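Local coordinates for uncharacterized protein (Legionella pneumophila subsp. pneumophila, PDB 4WRP) that is of unknown function but is probably an effector, seen here as its C-terminal DUF5617 domain, whose regular structure is all helical, at residues 1-6 / 65-70. Sequence-based numbering, arbitrary orientation.
Sequences TIPGNF and FHWNRH
The irregular segment 1-6 runs past the type I turn Phe65 to Asn68, and the two backbones come closest at Phe6 and Trp67, with CA atoms 5.9 Å apart. Trp67 is the main link. Its indole NE1 donates a hydrogen bond to Pro3 O at 2.9 Å. The oxygen lies almost in the indole plane, but the nitrogen sits above the carbonyl plane, and the N-H...O angle is 150°. This bond fixes the edge of the ring, while the Asn5-Phe6 peptide lies flat over one face. Asn5 CA packs 3.3 Å from Trp67 CZ2, and Phe6 N stands over the centre of the indole. His66 CD2 sits on the opposite face.

Pro3 is buried and presents its ring to Phe65. Its CD makes a CH-pi contact over one face, 3.8 Å from the Phe65 ring centroid, with CG beside it. Ile2 CD1 adds an apolar contact to Phe65 CE1 at 3.7 Å. Leu12 of helix 6-21 touches both Pro3 and Phe65, so this small cluster continues onto that helix.

At the other end, Phe6 has CG anti to its own N (chi1 -174°), which sends the ring past Trp67 to His70. The edge of His70 faces the Phe6 ring in an offset edge-to-face pair, with planes at 65° and CD2 3.5 Å from Phe6 CE1. Leu100 and Ala101 also touch Phe6.

Asn5 is the N-cap of helix 6-21, and its OD1 accepts a hydrogen bond from Ala8 N. The contact thus joins a capped helix start to the turn leading into helix 68-83, as surface packing between two helix N-termini in this helical domain.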
ATOM      1  N   THR A   1     -13.866 -13.339   0.781  1.00 71.29           N
ATOM      2  CA  THR A   1     -13.485 -13.416  -0.680  1.00 68.36           C
ATOM      3  C   THR A   1     -12.029 -13.066  -1.021  1.00 59.52           C
ATOM      4  O   THR A   1     -11.314 -12.350  -0.296  1.00 57.71           O
ATOM      5  CB  THR A   1     -14.351 -12.497  -1.544  1.00 69.28           C
ATOM      6  OG1 THR A   1     -14.164 -11.147  -1.092  1.00 71.33           O
ATOM      7  CG2 THR A   1     -15.835 -12.929  -1.495  1.00 70.36           C
ATOM      8  N   ILE A   2     -11.630 -13.532  -2.193  1.00 51.66           N
ATOM      9  CA  ILE A   2     -10.233 -13.566  -2.597  1.00 45.38           C
ATOM     10  C   ILE A   2     -10.001 -12.492  -3.632  1.00 38.21           C
ATOM     11  O   ILE A   2     -10.589 -12.561  -4.685  1.00 36.08           O
ATOM     12  CB  ILE A   2      -9.908 -14.956  -3.200  1.00 45.12           C
ATOM     13  CG1 ILE A   2     -10.291 -16.065  -2.208  1.00 46.74           C
ATOM     14  CG2 ILE A   2      -8.442 -15.062  -3.605  1.00 45.06           C
ATOM     15  CD1 ILE A   2      -9.516 -16.037  -0.915  1.00 46.77           C
ATOM     16  N   PRO A   3      -9.128 -11.516  -3.347  1.00 34.71           N
ATOM     17  CA  PRO A   3      -8.882 -10.484  -4.344  1.00 34.76           C
ATOM     18  C   PRO A   3      -8.197 -11.028  -5.635  1.00 35.24           C
ATOM     19  O   PRO A   3      -7.198 -11.746  -5.568  1.00 33.27           O
ATOM     20  CB  PRO A   3      -8.003  -9.482  -3.606  1.00 33.54           C
ATOM     21  CG  PRO A   3      -7.328 -10.250  -2.524  1.00 34.66           C
ATOM     22  CD  PRO A   3      -8.366 -11.267  -2.108  1.00 35.40           C
ATOM     23  N   GLY A   4      -8.794 -10.685  -6.785  1.00 34.57           N
ATOM     24  CA  GLY A   4      -8.458 -11.218  -8.091  1.00 33.63           C
ATOM     25  C   GLY A   4      -7.521 -10.395  -8.914  1.00 32.53           C
ATOM     26  O   GLY A   4      -7.255 -10.753 -10.050  1.00 33.42           O
ATOM     27  N   ASN A   5      -6.970  -9.319  -8.337  1.00 31.32           N
ATOM     28  CA  ASN A   5      -5.964  -8.437  -8.979  1.00 30.83           C
ATOM     29  C   ASN A   5      -5.393  -7.538  -7.877  1.00 29.87           C
ATOM     30  O   ASN A   5      -5.929  -7.486  -6.743  1.00 27.70           O
ATOM     31  CB  ASN A   5      -6.576  -7.589 -10.133  1.00 31.13           C
ATOM     32  CG  ASN A   5      -7.856  -6.869  -9.700  1.00 33.35           C
ATOM     33  OD1 ASN A   5      -7.814  -5.962  -8.875  1.00 31.71           O
ATOM     34  ND2 ASN A   5      -8.996  -7.328 -10.196  1.00 35.87           N
ATOM     35  N   PHE A   6      -4.331  -6.829  -8.226  1.00 28.27           N
ATOM     36  CA  PHE A   6      -3.609  -6.040  -7.277  1.00 28.47           C
ATOM     37  C   PHE A   6      -4.454  -4.897  -6.693  1.00 26.63           C
ATOM     38  O   PHE A   6      -4.406  -4.632  -5.481  1.00 26.07           O
ATOM     39  CB  PHE A   6      -2.329  -5.545  -7.917  1.00 29.14           C
ATOM     40  CG  PHE A   6      -1.445  -4.827  -6.978  1.00 30.02           C
ATOM     41  CD1 PHE A   6      -0.677  -5.533  -6.063  1.00 31.15           C
ATOM     42  CD2 PHE A   6      -1.355  -3.463  -7.001  1.00 29.80           C
ATOM     43  CE1 PHE A   6       0.178  -4.851  -5.197  1.00 31.55           C
ATOM     44  CE2 PHE A   6      -0.506  -2.782  -6.129  1.00 31.26           C
ATOM     45  CZ  PHE A   6       0.252  -3.475  -5.222  1.00 29.97           C
ATOM     46  N   PHE A  65      -2.399 -13.901   0.728  1.00 33.27           N
ATOM     47  CA  PHE A  65      -2.809 -13.642  -0.635  1.00 33.77           C
ATOM     48  C   PHE A  65      -1.595 -13.430  -1.570  1.00 33.64           C
ATOM     49  O   PHE A  65      -0.508 -12.953  -1.164  1.00 31.36           O
ATOM     50  CB  PHE A  65      -3.795 -12.469  -0.738  1.00 33.42           C
ATOM     51  CG  PHE A  65      -5.103 -12.672  -0.004  1.00 34.16           C
ATOM     52  CD1 PHE A  65      -5.648 -13.946   0.212  1.00 37.51           C
ATOM     53  CD2 PHE A  65      -5.812 -11.575   0.441  1.00 33.79           C
ATOM     54  CE1 PHE A  65      -6.875 -14.101   0.858  1.00 39.28           C
ATOM     55  CE2 PHE A  65      -7.035 -11.731   1.082  1.00 35.78           C
ATOM     56  CZ  PHE A  65      -7.575 -12.991   1.284  1.00 36.64           C
ATOM     57  N   HIS A  66      -1.790 -13.816  -2.828  1.00 32.44           N
ATOM     58  CA  HIS A  66      -0.730 -13.742  -3.828  1.00 31.37           C
ATOM     59  C   HIS A  66      -0.130 -12.330  -3.938  1.00 29.51           C
ATOM     60  O   HIS A  66       1.067 -12.158  -4.070  1.00 28.35           O
ATOM     61  CB  HIS A  66      -1.311 -14.113  -5.158  1.00 31.14           C
ATOM     62  CG  HIS A  66      -0.342 -14.022  -6.273  1.00 30.72           C
ATOM     63  ND1 HIS A  66       0.744 -14.867  -6.374  1.00 32.42           N
ATOM     64  CD2 HIS A  66      -0.292 -13.201  -7.341  1.00 30.20           C
ATOM     65  CE1 HIS A  66       1.408 -14.578  -7.473  1.00 32.63           C
ATOM     66  NE2 HIS A  66       0.796 -13.580  -8.078  1.00 31.36           N
ATOM     67  N   TRP A  67      -1.000 -11.330  -3.862  1.00 27.14           N
ATOM     68  CA  TRP A  67      -0.615  -9.955  -4.060  1.00 26.44           C
ATOM     69  C   TRP A  67       0.169  -9.347  -2.930  1.00 26.18           C
ATOM     70  O   TRP A  67       0.719  -8.272  -3.093  1.00 26.91           O
ATOM     71  CB  TRP A  67      -1.857  -9.116  -4.267  1.00 27.71           C
ATOM     72  CG  TRP A  67      -2.752  -9.733  -5.246  1.00 30.65           C
ATOM     73  CD1 TRP A  67      -3.944 -10.352  -5.003  1.00 34.33           C
ATOM     74  CD2 TRP A  67      -2.514  -9.835  -6.630  1.00 31.14           C
ATOM     75  NE1 TRP A  67      -4.475 -10.813  -6.170  1.00 33.89           N
ATOM     76  CE2 TRP A  67      -3.616 -10.491  -7.192  1.00 32.98           C
ATOM     77  CE3 TRP A  67      -1.478  -9.390  -7.468  1.00 31.29           C
ATOM     78  CZ2 TRP A  67      -3.705 -10.745  -8.550  1.00 32.11           C
ATOM     79  CZ3 TRP A  67      -1.560  -9.636  -8.786  1.00 30.63           C
ATOM     80  CH2 TRP A  67      -2.666 -10.319  -9.329  1.00 32.12           C
ATOM     81  N   ASN A  68       0.187 -10.013  -1.785  1.00 25.91           N
ATOM     82  CA  ASN A  68       0.820  -9.478  -0.605  1.00 27.53           C
ATOM     83  C   ASN A  68       2.286  -9.155  -0.823  1.00 27.91           C
ATOM     84  O   ASN A  68       2.757  -8.119  -0.399  1.00 25.52           O
ATOM     85  CB  ASN A  68       0.674 -10.424   0.580  1.00 27.79           C
ATOM     86  CG  ASN A  68       1.434  -9.952   1.792  1.00 28.64           C
ATOM     87  OD1 ASN A  68       2.517 -10.441   2.092  1.00 28.92           O
ATOM     88  ND2 ASN A  68       0.852  -9.030   2.518  1.00 27.23           N
ATOM     89  N   ARG A  69       2.990 -10.041  -1.484  1.00 29.17           N
ATOM     90  CA  ARG A  69       4.404  -9.866  -1.638  1.00 31.81           C
ATOM     91  C   ARG A  69       4.745  -8.553  -2.332  1.00 31.21           C
ATOM     92  O   ARG A  69       5.569  -7.786  -1.837  1.00 30.29           O
ATOM     93  CB  ARG A  69       5.017 -11.035  -2.387  1.00 36.43           C
ATOM     94  CG  ARG A  69       6.523 -10.918  -2.407  1.00 44.55           C
ATOM     95  CD  ARG A  69       7.085 -12.122  -3.115  1.00 53.34           C
ATOM     96  NE  ARG A  69       8.313 -11.811  -3.845  1.00 60.28           N
ATOM     97  CZ  ARG A  69       9.459 -12.471  -3.714  1.00 62.12           C
ATOM     98  NH1 ARG A  69      10.507 -12.120  -4.452  1.00 64.81           N
ATOM     99  NH2 ARG A  69       9.551 -13.496  -2.878  1.00 64.78           N
ATOM    100  N   HIS A  70       4.111  -8.268  -3.463  1.00 29.40           N
ATOM    101  CA  HIS A  70       4.431  -7.070  -4.159  1.00 29.91           C
ATOM    102  C   HIS A  70       3.871  -5.854  -3.398  1.00 26.92           C
ATOM    103  O   HIS A  70       4.471  -4.794  -3.396  1.00 24.72           O
ATOM    104  CB  HIS A  70       3.834  -7.066  -5.543  1.00 32.53           C
ATOM    105  CG  HIS A  70       4.160  -5.837  -6.315  1.00 37.39           C
ATOM    106  ND1 HIS A  70       5.423  -5.584  -6.805  1.00 42.51           N
ATOM    107  CD2 HIS A  70       3.397  -4.780  -6.668  1.00 40.47           C
ATOM    108  CE1 HIS A  70       5.417  -4.435  -7.453  1.00 41.88           C
ATOM    109  NE2 HIS A  70       4.205  -3.917  -7.364  1.00 44.29           N
TER